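Putative glutathione transferase (Sphingobium chlorophenolicum, PDB 4FQU) catalyses the glutathione-dependent reduction of glutathionyl-hydroquinones, including chlorinated ones formed during pentachlorophenol breakdown, to the corresponding hydroquinones. Local coordinates at residues 258-270 with 301-313. Residues are numbered along the deposited sequence; the frame is centred on the assembly and turned at random.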
loop_
_atom_site.group_PDB
_atom_site.type_symbol
_atom_site.label_atom_id
_atom_site.label_comp_id
_atom_site.label_asym_id
_atom_site.label_seq_id
_atom_site.Cartn_x
_atom_site.Cartn_y
_atom_site.Cartn_z
ATOM N N ASN A 258 5.828 -3.727 21.788
ATOM C CA ASN A 258 5.813 -2.588 22.673
ATOM C C ASN A 258 5.088 -1.351 22.189
ATOM O O ASN A 258 4.383 -0.737 22.981
ATOM C CB ASN A 258 7.200 -2.244 23.136
ATOM C CG ASN A 258 7.590 -3.048 24.297
ATOM O OD1 ASN A 258 6.773 -3.295 25.183
ATOM N ND2 ASN A 258 8.831 -3.500 24.316
ATOM N N LEU A 259 5.269 -0.971 20.924
ATOM C CA LEU A 259 4.537 0.158 20.353
ATOM C C LEU A 259 3.038 -0.127 20.272
ATOM O O LEU A 259 2.227 0.708 20.672
ATOM C CB LEU A 259 5.048 0.512 18.966
ATOM C CG LEU A 259 6.414 1.161 19.107
ATOM C CD1 LEU A 259 7.133 1.333 17.780
ATOM C CD2 LEU A 259 6.276 2.490 19.822
ATOM N N SER A 260 2.668 -1.301 19.757
ATOM C CA SER A 260 1.262 -1.683 19.609
ATOM C C SER A 260 0.575 -1.583 20.935
ATOM O O SER A 260 -0.620 -1.328 20.982
ATOM C CB SER A 260 1.129 -3.109 19.096
ATOM O OG SER A 260 1.123 -3.122 17.681
ATOM N N ARG A 261 1.338 -1.779 22.010
ATOM C CA ARG A 261 0.812 -1.725 23.355
ATOM C C ARG A 261 0.532 -0.266 23.721
ATOM O O ARG A 261 -0.560 0.044 24.198
ATOM C CB ARG A 261 1.802 -2.388 24.302
ATOM C CG ARG A 261 1.250 -3.023 25.586
ATOM C CD ARG A 261 2.353 -3.829 26.357
ATOM N NE ARG A 261 3.718 -3.255 26.259
ATOM C CZ ARG A 261 4.199 -2.238 27.005
ATOM N NH1 ARG A 261 3.412 -1.670 27.936
ATOM N NH2 ARG A 261 5.462 -1.774 26.811
ATOM N N LEU A 262 1.501 0.631 23.477
ATOM C CA LEU A 262 1.322 2.071 23.705
ATOM C C LEU A 262 0.114 2.609 22.937
ATOM O O LEU A 262 -0.683 3.380 23.460
ATOM C CB LEU A 262 2.569 2.868 23.318
ATOM C CG LEU A 262 2.453 4.412 23.360
ATOM C CD1 LEU A 262 2.532 4.888 24.745
ATOM C CD2 LEU A 262 3.560 5.063 22.624
ATOM N N VAL A 263 -0.029 2.200 21.693
ATOM C CA VAL A 263 -1.158 2.638 20.901
ATOM C C VAL A 263 -2.493 2.193 21.451
ATOM O O VAL A 263 -3.454 2.954 21.425
ATOM C CB VAL A 263 -1.035 2.112 19.510
ATOM C CG1 VAL A 263 -2.440 1.959 18.865
ATOM C CG2 VAL A 263 -0.069 3.003 18.736
ATOM N N GLY A 264 -2.559 0.953 21.932
ATOM C CA GLY A 264 -3.777 0.425 22.520
ATOM C C GLY A 264 -4.112 1.196 23.787
ATOM O O GLY A 264 -5.221 1.647 23.969
ATOM N N LYS A 265 -3.133 1.359 24.660
ATOM C CA LYS A 265 -3.285 2.119 25.881
ATOM C C LYS A 265 -3.983 3.444 25.613
ATOM O O LYS A 265 -4.969 3.798 26.263
ATOM C CB LYS A 265 -1.897 2.379 26.430
ATOM C CG LYS A 265 -1.775 2.686 27.885
ATOM C CD LYS A 265 -0.323 2.421 28.291
ATOM C CE LYS A 265 0.053 3.014 29.647
ATOM N NZ LYS A 265 -0.825 2.652 30.821
ATOM N N LEU A 266 -3.467 4.168 24.634
ATOM C CA LEU A 266 -3.933 5.508 24.357
ATOM C C LEU A 266 -5.230 5.545 23.557
ATOM O O LEU A 266 -6.004 6.483 23.651
ATOM C CB LEU A 266 -2.839 6.299 23.634
ATOM C CG LEU A 266 -1.937 7.156 24.524
ATOM C CD1 LEU A 266 -0.722 7.709 23.760
ATOM C CD2 LEU A 266 -2.796 8.246 25.070
ATOM N N ALA A 267 -5.468 4.541 22.740
ATOM C CA ALA A 267 -6.660 4.576 21.919
ATOM C C ALA A 267 -7.836 4.118 22.766
ATOM O O ALA A 267 -8.974 4.105 22.315
ATOM C CB ALA A 267 -6.483 3.716 20.726
ATOM N N SER A 268 -7.540 3.765 24.017
ATOM C CA SER A 268 -8.524 3.180 24.931
ATOM C C SER A 268 -8.905 4.150 26.012
ATOM O O SER A 268 -9.922 3.966 26.690
ATOM C CB SER A 268 -7.991 1.916 25.590
ATOM O OG SER A 268 -7.910 0.883 24.632
ATOM N N HIS A 269 -8.076 5.162 26.185
ATOM C CA HIS A 269 -8.361 6.224 27.104
ATOM C C HIS A 269 -9.667 6.885 26.639
ATOM O O HIS A 269 -9.710 7.386 25.515
ATOM C CB HIS A 269 -7.192 7.197 27.003
ATOM C CG HIS A 269 -7.049 8.106 28.171
ATOM N ND1 HIS A 269 -7.845 9.221 28.350
ATOM C CD2 HIS A 269 -6.188 8.081 29.211
ATOM C CE1 HIS A 269 -7.481 9.845 29.454
ATOM N NE2 HIS A 269 -6.483 9.171 29.999
ATOM N N GLU A 270 -10.733 6.885 27.461
ATOM C CA GLU A 270 -11.904 7.714 27.164
ATOM C C GLU A 270 -11.230 9.001 26.931
ATOM O O GLU A 270 -10.107 9.170 27.362
ATOM C CB GLU A 270 -12.767 7.868 28.395
ATOM C CG GLU A 270 -12.805 6.635 29.317
ATOM C CD GLU A 270 -14.158 6.435 30.080
ATOM O OE1 GLU A 270 -14.808 7.441 30.464
ATOM O OE2 GLU A 270 -14.578 5.260 30.293
ATOM N N GLY A 301 -9.585 -1.162 3.377
ATOM C CA GLY A 301 -8.730 -0.956 4.556
ATOM C C GLY A 301 -8.134 -2.237 5.066
ATOM O O GLY A 301 -8.501 -3.324 4.596
ATOM N N PRO A 302 -7.204 -2.138 6.010
ATOM C CA PRO A 302 -7.030 -3.334 6.841
ATOM C C PRO A 302 -8.217 -3.378 7.831
ATOM O O PRO A 302 -8.555 -2.338 8.417
ATOM C CB PRO A 302 -5.693 -3.092 7.546
ATOM C CG PRO A 302 -5.622 -1.635 7.652
ATOM C CD PRO A 302 -6.341 -1.040 6.431
ATOM N N ALA A 303 -8.863 -4.535 7.959
ATOM C CA ALA A 303 -9.964 -4.719 8.888
ATOM C C ALA A 303 -9.362 -4.846 10.243
ATOM O O ALA A 303 -8.564 -5.752 10.460
ATOM C CB ALA A 303 -10.658 -5.988 8.572
ATOM N N GLN A 304 -9.722 -3.950 11.149
ATOM C CA GLN A 304 -9.182 -3.966 12.518
ATOM C C GLN A 304 -7.681 -3.649 12.588
ATOM O O GLN A 304 -6.858 -4.560 12.773
ATOM C CB GLN A 304 -9.474 -5.325 13.188
ATOM C CG GLN A 304 -8.877 -5.532 14.576
ATOM C CD GLN A 304 -9.398 -4.524 15.611
ATOM O OE1 GLN A 304 -9.877 -4.928 16.683
ATOM N NE2 GLN A 304 -9.284 -3.202 15.301
ATOM N N PRO A 305 -7.316 -2.363 12.431
ATOM C CA PRO A 305 -5.917 -1.894 12.427
ATOM C C PRO A 305 -5.238 -1.680 13.797
ATOM O O PRO A 305 -4.085 -1.249 13.822
ATOM C CB PRO A 305 -6.001 -0.550 11.673
ATOM C CG PRO A 305 -7.358 -0.115 11.804
ATOM C CD PRO A 305 -8.232 -1.334 11.920
ATOM N N LEU A 306 -5.930 -1.974 14.898
ATOM C CA LEU A 306 -5.430 -1.646 16.230
ATOM C C LEU A 306 -5.624 -2.827 17.167
ATOM O O LEU A 306 -6.006 -3.895 16.703
ATOM C CB LEU A 306 -6.180 -0.428 16.747
ATOM C CG LEU A 306 -6.055 0.869 15.921
ATOM C CD1 LEU A 306 -6.792 2.058 16.565
ATOM C CD2 LEU A 306 -4.609 1.209 15.721
ATOM N N PRO A 307 -5.288 -2.678 18.472
ATOM C CA PRO A 307 -5.794 -3.620 19.501
ATOM C C PRO A 307 -6.717 -3.028 20.630
ATOM O O PRO A 307 -7.571 -2.138 20.404
ATOM C CB PRO A 307 -4.495 -4.208 20.104
ATOM C CG PRO A 307 -3.357 -3.263 19.637
ATOM C CD PRO A 307 -4.001 -2.101 18.901
ATOM N N GLY A 308 -6.553 -3.561 21.843
ATOM C CA GLY A 308 -7.279 -3.071 23.007
ATOM C C GLY A 308 -6.326 -2.712 24.143
ATOM O O GLY A 308 -5.548 -1.757 24.000
ATOM N N LEU A 309 -6.400 -3.460 25.260
ATOM C CA LEU A 309 -5.440 -3.408 26.406
ATOM C C LEU A 309 -5.498 -4.676 27.326
ATOM O O LEU A 309 -6.329 -4.739 28.235
ATOM C CB LEU A 309 -5.606 -2.119 27.259
ATOM C CG LEU A 309 -6.652 -1.010 26.994
ATOM C CD1 LEU A 309 -8.120 -1.537 26.826
ATOM C CD2 LEU A 309 -6.573 0.125 28.060
ATOM N N THR A 310 -4.618 -5.665 27.105
ATOM C CA THR A 310 -4.723 -6.983 27.789
ATOM C C THR A 310 -3.396 -7.747 28.149
ATOM O O THR A 310 -3.149 -8.846 27.635
ATOM C CB THR A 310 -5.717 -7.939 27.014
ATOM O OG1 THR A 310 -5.913 -9.158 27.743
ATOM C CG2 THR A 310 -5.220 -8.251 25.582
ATOM N N LEU A 311 -2.573 -7.174 29.042
ATOM C CA LEU A 311 -1.309 -7.803 29.525
ATOM C C LEU A 311 -0.834 -7.244 30.896
ATOM O O LEU A 311 0.375 -7.060 31.111
ATOM C CB LEU A 311 -0.170 -7.683 28.473
ATOM C CG LEU A 311 1.233 -8.349 28.550
ATOM C CD1 LEU A 311 2.380 -7.404 29.035
ATOM C CD2 LEU A 311 1.224 -9.688 29.316
ATOM N N GLN A 312 -1.775 -6.985 31.814
ATOM C CA GLN A 312 -1.448 -6.390 33.124
ATOM C C GLN A 312 -0.744 -7.367 34.087
ATOM O O GLN A 312 0.490 -7.348 34.193
ATOM C CB GLN A 312 -2.686 -5.734 33.774
ATOM C CG GLN A 312 -3.081 -4.382 33.160
ATOM C CD GLN A 312 -3.612 -4.499 31.725
ATOM O OE1 GLN A 312 -4.277 -5.474 31.380
ATOM N NE2 GLN A 312 -3.315 -3.502 30.889
ATOM N N SER A 313 -1.525 -8.206 34.778
ATOM C CA SER A 313 -0.994 -9.197 35.732
ATOM C C SER A 313 -1.343 -10.641 35.336
ATOM O O SER A 313 -0.921 -11.602 35.990
ATOM C CB SER A 313 -1.479 -8.909 37.167
ATOM O OG SER A 313 -0.681 -7.932 37.827
#
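Leu306 lays its CD2 methyl against CG1 of Val263 at 3.9 Å, and the two side chains cross at about a right angle. CG1, roughly anti to the backbone N (chi1 153°), is the valine branch turned to the leucine; the same side chain also packs on Leu235 of helix 226-245, and so touches both that helix and the chain tail. The other Leu306 methyl, CD1, comes within 4.5 Å of Ala267 CB. Next along, the Pro307 ring rests on the helix backbone, with CG 3.6 Å from Ser260 O, a carbonyl already used by Gly264 N inside the helix. Backbone meets backbone most closely at Gly264, whose CA lies 5.0 Å from CA of Gly308. The helix, 257-268, belongs to the all-helical C-terminal domain of the glutathione transferase fold, and 301-313 is the extended C-terminal tail drawn across its outer surface, away from the probable glutathione site and catalytic residues. No hydrogen bond joins the two segments. Ser268 OG instead donates to Gly264 O (2.9 Å), approaching 36° out of the carbonyl plane, while Leu309 brings CG and both methyls against CB and OG of Ser268. From Gly308 onward the tail is poorly ordered, which makes the Leu309 placement and the marginal 4.5 Å approach of Leu311 CD1 to Arg261 CD less certain. Arg261 NH2 donates to Asn258 OD1 (2.6 Å), and NH1 forms a salt bridge with Glu217.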